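Local coordinates for protein aminopeptidase C (Lactobacillus rhamnosus, PDB 4K7C) that probably removes amino acids from the N-termini of peptides as a papain-like cysteine aminopeptidase of the bleomycin hydrolase type, at residues L309-Q323 and E359-L373. Sequence-based numbering, arbitrary orientation. Where two conformers were deposited one is given.
Sequences LKAGESVWFGSDVGQ and ESLMTHAMVLTGVDL
Phe317 and Leu368 meet at about a right angle on one face of an antiparallel strand pair, 315-319 against 364-373, in the papain-like beta domain of this clan CA peptidase. Leu368 CD2 sits over the phenyl ring, 3.7 Å from its centroid and 24° off the normal, a CH-pi contact. The ring reaches it because Phe317 CG stands between its own backbone N and carbonyl carbon (chi1 81°). On the neighbouring strand, Met366 CB lies 3.6 Å from Phe317 CE1, and a water sits over the opposite ring face, toward the rim. With an alanine at Phe317, Leu368 CD2 would probably lose its aromatic surface and the selenomethionine Met366 would be freer to turn.

Behind these side chains, Phe317 and Met366 form a hydrogen-bonded pair; Phe317 N reaches Met366 O at 2.9 Å, nearly straight (174°). The ladder ends in a classic beta bulge, Thr363 and His364 both facing Ser319, whose carbonyl O accepts from both backbone N atoms. The water over Phe317 donates to Phe317 O and His364 O and accepts from Ser319 OG.

On the reverse face, Ala365 CB packs on the Trp316 indole, 3.6 Å from CZ2, while Trp316 NE1 is hydrogen-bonded to Trp71 O and helix 70-87 lies alongside. Back on the face of Phe317 and Met366, His364 NE2 is hydrogen-bonded to Asn385 OD1, and its ring lies near Cys70 and Trp387, consistent with the papain-like Cys-His-Asn active site.

Past the bulge, Ser360 OG donates to the anti lone pair of Asp320 OD2 over a short 2.5 Å. Glu359 OE1 forms a salt bridge with Arg181 of a neighbouring subunit; Gln323 NE2 donates to Glu359 OE2 over 3.1 Å, the acceptor in the Gln323 amide plane but the donor above the carboxylate plane.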
loop_
_atom_site.group_PDB
_atom_site.type_symbol
_atom_site.label_atom_id
_atom_site.label_comp_id
_atom_site.label_asym_id
_atom_site.label_seq_id
_atom_site.Cartn_x
_atom_site.Cartn_y
_atom_site.Cartn_z
ATOM N N LEU A 309 4.673 -2.163 43.374
ATOM C CA LEU A 309 3.797 -1.223 42.652
ATOM C C LEU A 309 3.194 -0.120 43.529
ATOM O O LEU A 309 3.161 1.045 43.142
ATOM C CB LEU A 309 2.679 -2.012 41.864
ATOM C CG LEU A 309 3.275 -2.882 40.734
ATOM C CD1 LEU A 309 2.168 -3.775 40.172
ATOM C CD2 LEU A 309 3.864 -2.013 39.602
ATOM N N LYS A 310 2.760 -0.479 44.739
ATOM C CA LYS A 310 2.088 0.469 45.611
ATOM C C LYS A 310 3.104 1.526 46.120
ATOM O O LYS A 310 2.748 2.666 46.404
ATOM C CB LYS A 310 1.432 -0.258 46.769
ATOM C CG LYS A 310 0.108 -0.905 46.481
ATOM C CD LYS A 310 -0.386 -1.547 47.776
ATOM C CE LYS A 310 -1.831 -1.903 47.682
ATOM N NZ LYS A 310 -2.200 -2.712 48.876
ATOM N N ALA A 311 4.391 1.152 46.131
ATOM C CA ALA A 311 5.479 2.070 46.399
ATOM C C ALA A 311 5.902 2.942 45.249
ATOM O O ALA A 311 6.791 3.735 45.411
ATOM C CB ALA A 311 6.667 1.291 46.924
ATOM N N GLY A 312 5.328 2.760 44.052
ATOM C CA GLY A 312 5.598 3.609 42.918
ATOM C C GLY A 312 6.715 3.076 42.034
ATOM O O GLY A 312 7.238 3.777 41.180
ATOM N N GLU A 313 7.037 1.787 42.145
ATOM C CA GLU A 313 8.125 1.237 41.351
ATOM C C GLU A 313 7.594 0.082 40.474
ATOM O O GLU A 313 6.900 -0.823 40.967
ATOM C CB GLU A 313 9.170 0.660 42.264
ATOM C CG GLU A 313 9.874 1.737 43.136
ATOM C CD GLU A 313 10.586 1.195 44.405
ATOM O OE1 GLU A 313 10.649 -0.042 44.693
ATOM O OE2 GLU A 313 11.067 2.052 45.172
ATOM N N SER A 314 7.978 0.146 39.219
ATOM C CA SER A 314 7.675 -0.868 38.209
ATOM C C SER A 314 8.419 -2.179 38.437
ATOM O O SER A 314 9.416 -2.273 39.203
ATOM C CB SER A 314 7.933 -0.243 36.810
ATOM O OG SER A 314 9.294 -0.026 36.519
ATOM N N VAL A 315 7.928 -3.237 37.865
ATOM C CA VAL A 315 8.456 -4.543 38.193
ATOM C C VAL A 315 8.798 -5.354 36.928
ATOM O O VAL A 315 7.872 -5.700 36.155
ATOM C CB VAL A 315 7.427 -5.357 39.054
ATOM C CG1 VAL A 315 7.927 -6.722 39.412
ATOM C CG2 VAL A 315 7.006 -4.639 40.353
ATOM N N TRP A 316 10.067 -5.669 36.705
ATOM C CA TRP A 316 10.468 -6.511 35.615
ATOM C C TRP A 316 9.917 -7.919 35.880
ATOM O O TRP A 316 9.955 -8.419 37.032
ATOM C CB TRP A 316 11.985 -6.584 35.542
ATOM C CG TRP A 316 12.665 -7.268 34.440
ATOM C CD1 TRP A 316 13.330 -6.712 33.427
ATOM C CD2 TRP A 316 12.940 -8.706 34.309
ATOM N NE1 TRP A 316 13.935 -7.619 32.652
ATOM C CE2 TRP A 316 13.707 -8.865 33.150
ATOM C CE3 TRP A 316 12.467 -9.843 34.960
ATOM C CZ2 TRP A 316 14.121 -10.093 32.688
ATOM C CZ3 TRP A 316 12.930 -11.064 34.537
ATOM C CH2 TRP A 316 13.723 -11.209 33.404
ATOM N N PHE A 317 9.316 -8.492 34.830
ATOM C CA PHE A 317 8.785 -9.866 34.911
ATOM C C PHE A 317 8.938 -10.684 33.671
ATOM O O PHE A 317 8.957 -10.140 32.570
ATOM C CB PHE A 317 7.279 -9.873 35.367
ATOM C CG PHE A 317 6.279 -9.591 34.291
ATOM C CD1 PHE A 317 6.052 -8.300 33.873
ATOM C CD2 PHE A 317 5.501 -10.613 33.769
ATOM C CE1 PHE A 317 5.157 -8.000 32.887
ATOM C CE2 PHE A 317 4.509 -10.303 32.815
ATOM C CZ PHE A 317 4.346 -8.987 32.386
ATOM N N GLY A 318 9.062 -12.010 33.896
ATOM C CA GLY A 318 9.212 -13.032 32.887
ATOM C C GLY A 318 7.992 -13.924 32.797
ATOM O O GLY A 318 7.460 -14.358 33.789
ATOM N N SER A 319 7.520 -14.137 31.568
ATOM C CA SER A 319 6.275 -14.892 31.321
ATOM C C SER A 319 6.339 -15.670 29.992
ATOM O O SER A 319 7.255 -15.496 29.156
ATOM C CB SER A 319 5.045 -13.963 31.302
ATOM O OG SER A 319 5.053 -13.058 30.222
ATOM N N ASP A 320 5.329 -16.505 29.776
ATOM C CA ASP A 320 5.190 -17.184 28.468
ATOM C C ASP A 320 4.125 -16.432 27.701
ATOM O O ASP A 320 2.956 -16.774 27.759
ATOM C CB ASP A 320 4.810 -18.637 28.699
ATOM C CG ASP A 320 4.841 -19.495 27.479
ATOM O OD1 ASP A 320 4.924 -18.985 26.370
ATOM O OD2 ASP A 320 4.797 -20.759 27.641
ATOM N N VAL A 321 4.535 -15.401 26.943
ATOM C CA VAL A 321 3.598 -14.453 26.400
ATOM C C VAL A 321 2.732 -15.065 25.285
ATOM O O VAL A 321 1.641 -14.581 25.068
ATOM C CB VAL A 321 4.360 -13.240 25.850
ATOM C CG1 VAL A 321 5.128 -13.571 24.543
ATOM C CG2 VAL A 321 3.459 -12.044 25.719
ATOM N N GLY A 322 3.232 -16.126 24.656
ATOM C CA GLY A 322 2.500 -16.856 23.595
ATOM C C GLY A 322 1.352 -17.696 24.076
ATOM O O GLY A 322 0.553 -18.081 23.286
ATOM N N GLN A 323 1.259 -17.914 25.383
ATOM C CA GLN A 323 0.112 -18.653 25.978
ATOM C C GLN A 323 -1.099 -17.764 26.102
ATOM O O GLN A 323 -1.010 -16.648 26.647
ATOM C CB GLN A 323 0.474 -19.155 27.342
ATOM C CG GLN A 323 1.575 -20.189 27.314
ATOM C CD GLN A 323 1.138 -21.591 26.828
ATOM O OE1 GLN A 323 -0.055 -21.893 26.696
ATOM N NE2 GLN A 323 2.096 -22.444 26.627
ATOM N N GLU A 359 5.688 -27.760 27.811
ATOM C CA GLU A 359 4.618 -26.976 27.239
ATOM C C GLU A 359 4.844 -25.463 27.465
ATOM O O GLU A 359 4.464 -24.692 26.626
ATOM C CB GLU A 359 3.293 -27.420 27.837
ATOM C CG GLU A 359 2.048 -26.559 27.463
ATOM C CD GLU A 359 1.872 -26.263 25.961
ATOM O OE1 GLU A 359 2.303 -27.052 25.132
ATOM O OE2 GLU A 359 1.222 -25.238 25.675
ATOM N N SER A 360 5.452 -25.062 28.603
ATOM C CA SER A 360 5.568 -23.643 28.931
ATOM C C SER A 360 6.844 -23.374 29.658
ATOM O O SER A 360 7.325 -24.231 30.366
ATOM C CB SER A 360 4.392 -23.167 29.773
ATOM O OG SER A 360 4.262 -21.753 29.890
ATOM N N LEU A 361 7.332 -22.151 29.555
ATOM C CA LEU A 361 8.558 -21.670 30.242
ATOM C C LEU A 361 8.609 -20.155 29.947
ATOM O O LEU A 361 7.721 -19.635 29.236
ATOM C CB LEU A 361 9.819 -22.415 29.857
ATOM C CG LEU A 361 10.082 -22.784 28.402
ATOM C CD1 LEU A 361 10.166 -21.547 27.574
ATOM C CD2 LEU A 361 11.367 -23.547 28.233
HETATM N N MSE A 362 9.503 -19.382 30.590
HETATM C CA MSE A 362 9.606 -17.931 30.252
HETATM C C MSE A 362 10.158 -17.778 28.867
HETATM O O MSE A 362 11.154 -18.385 28.532
HETATM C CB MSE A 362 10.491 -17.062 31.200
HETATM C CG MSE A 362 10.880 -15.708 30.551
HETATM SE SE MSE A 362 12.040 -14.671 31.795
HETATM C CE MSE A 362 12.123 -12.873 31.147
ATOM N N THR A 363 9.480 -16.988 28.048
ATOM C CA THR A 363 9.840 -16.711 26.693
ATOM C C THR A 363 9.988 -15.185 26.436
ATOM O O THR A 363 10.515 -14.789 25.402
ATOM C CB THR A 363 8.818 -17.254 25.698
ATOM O OG1 THR A 363 7.595 -16.543 25.901
ATOM C CG2 THR A 363 8.609 -18.771 25.880
ATOM N N HIS A 364 9.504 -14.339 27.342
ATOM C CA HIS A 364 9.460 -12.879 27.098
ATOM C C HIS A 364 9.490 -12.130 28.449
ATOM O O HIS A 364 8.887 -12.519 29.435
ATOM C CB HIS A 364 8.197 -12.537 26.279
ATOM C CG HIS A 364 8.141 -11.121 25.768
ATOM N ND1 HIS A 364 9.214 -10.506 25.144
ATOM C CD2 HIS A 364 7.133 -10.207 25.763
ATOM C CE1 HIS A 364 8.875 -9.264 24.802
ATOM N NE2 HIS A 364 7.617 -9.065 25.160
ATOM N N ALA A 365 10.208 -11.025 28.480
ATOM C CA ALA A 365 10.330 -10.171 29.675
ATOM C C ALA A 365 9.560 -8.891 29.322
ATOM O O ALA A 365 9.736 -8.323 28.207
ATOM C CB ALA A 365 11.819 -9.794 29.940
HETATM N N MSE A 366 8.802 -8.417 30.284
HETATM C CA MSE A 366 8.062 -7.162 30.192
HETATM C C MSE A 366 8.139 -6.518 31.575
HETATM O O MSE A 366 8.867 -6.960 32.442
HETATM C CB MSE A 366 6.626 -7.357 29.627
HETATM C CG MSE A 366 6.667 -7.981 28.224
HETATM SE SE MSE A 366 4.841 -8.321 27.531
HETATM C CE MSE A 366 4.355 -9.828 28.685
ATOM N N VAL A 367 7.336 -5.465 31.783
ATOM C CA VAL A 367 7.323 -4.694 32.986
ATOM C C VAL A 367 5.849 -4.480 33.444
ATOM O O VAL A 367 4.997 -4.057 32.664
ATOM C CB VAL A 367 8.076 -3.325 32.774
ATOM C CG1 VAL A 367 7.955 -2.441 34.029
ATOM C CG2 VAL A 367 9.488 -3.509 32.362
ATOM N N LEU A 368 5.593 -4.805 34.707
ATOM C CA LEU A 368 4.357 -4.392 35.388
ATOM C C LEU A 368 4.432 -2.942 35.783
ATOM O O LEU A 368 5.389 -2.534 36.474
ATOM C CB LEU A 368 4.090 -5.246 36.659
ATOM C CG LEU A 368 4.223 -6.754 36.348
ATOM C CD1 LEU A 368 4.240 -7.507 37.638
ATOM C CD2 LEU A 368 3.039 -7.312 35.523
ATOM N N THR A 369 3.415 -2.206 35.373
ATOM C CA THR A 369 3.289 -0.749 35.651
ATOM C C THR A 369 1.982 -0.336 36.294
ATOM O O THR A 369 1.726 0.828 36.484
ATOM C CB THR A 369 3.578 0.117 34.412
ATOM O OG1 THR A 369 2.469 0.035 33.494
ATOM C CG2 THR A 369 4.951 -0.302 33.706
ATOM N N GLY A 370 1.231 -1.317 36.762
ATOM C CA GLY A 370 -0.100 -1.064 37.333
ATOM C C GLY A 370 -0.722 -2.396 37.695
ATOM O O GLY A 370 -0.267 -3.468 37.248
ATOM N N VAL A 371 -1.718 -2.297 38.569
ATOM C CA VAL A 371 -2.536 -3.434 39.048
ATOM C C VAL A 371 -3.838 -2.900 39.511
ATOM O O VAL A 371 -3.864 -1.835 40.114
ATOM C CB VAL A 371 -1.794 -4.306 40.142
ATOM C CG1 VAL A 371 -1.576 -3.525 41.449
ATOM C CG2 VAL A 371 -2.501 -5.641 40.291
ATOM N N ASP A 372 -4.938 -3.538 39.104
ATOM C CA ASP A 372 -6.277 -3.179 39.523
ATOM C C ASP A 372 -6.546 -4.088 40.698
ATOM O O ASP A 372 -6.582 -5.365 40.585
ATOM C CB ASP A 372 -7.309 -3.448 38.411
ATOM C CG ASP A 372 -8.604 -2.699 38.614
ATOM O OD1 ASP A 372 -8.584 -1.603 39.196
ATOM O OD2 ASP A 372 -9.647 -3.185 38.114
ATOM N N LEU A 373 -6.860 -3.407 41.801
ATOM C CA LEU A 373 -7.224 -4.119 43.047
ATOM C C LEU A 373 -8.704 -3.858 43.359
ATOM O O LEU A 373 -9.115 -2.705 43.506
ATOM C CB LEU A 373 -6.361 -3.549 44.192
ATOM C CG LEU A 373 -4.866 -3.781 44.105
ATOM C CD1 LEU A 373 -4.242 -3.138 45.370
ATOM C CD2 LEU A 373 -4.462 -5.228 43.990
HETATM O O HOH W 1 6.750 -11.084 30.567
HETATM O O HOH W 2 5.794 -17.515 24.364
HETATM O O HOH W 3 -0.796 -24.369 27.648
#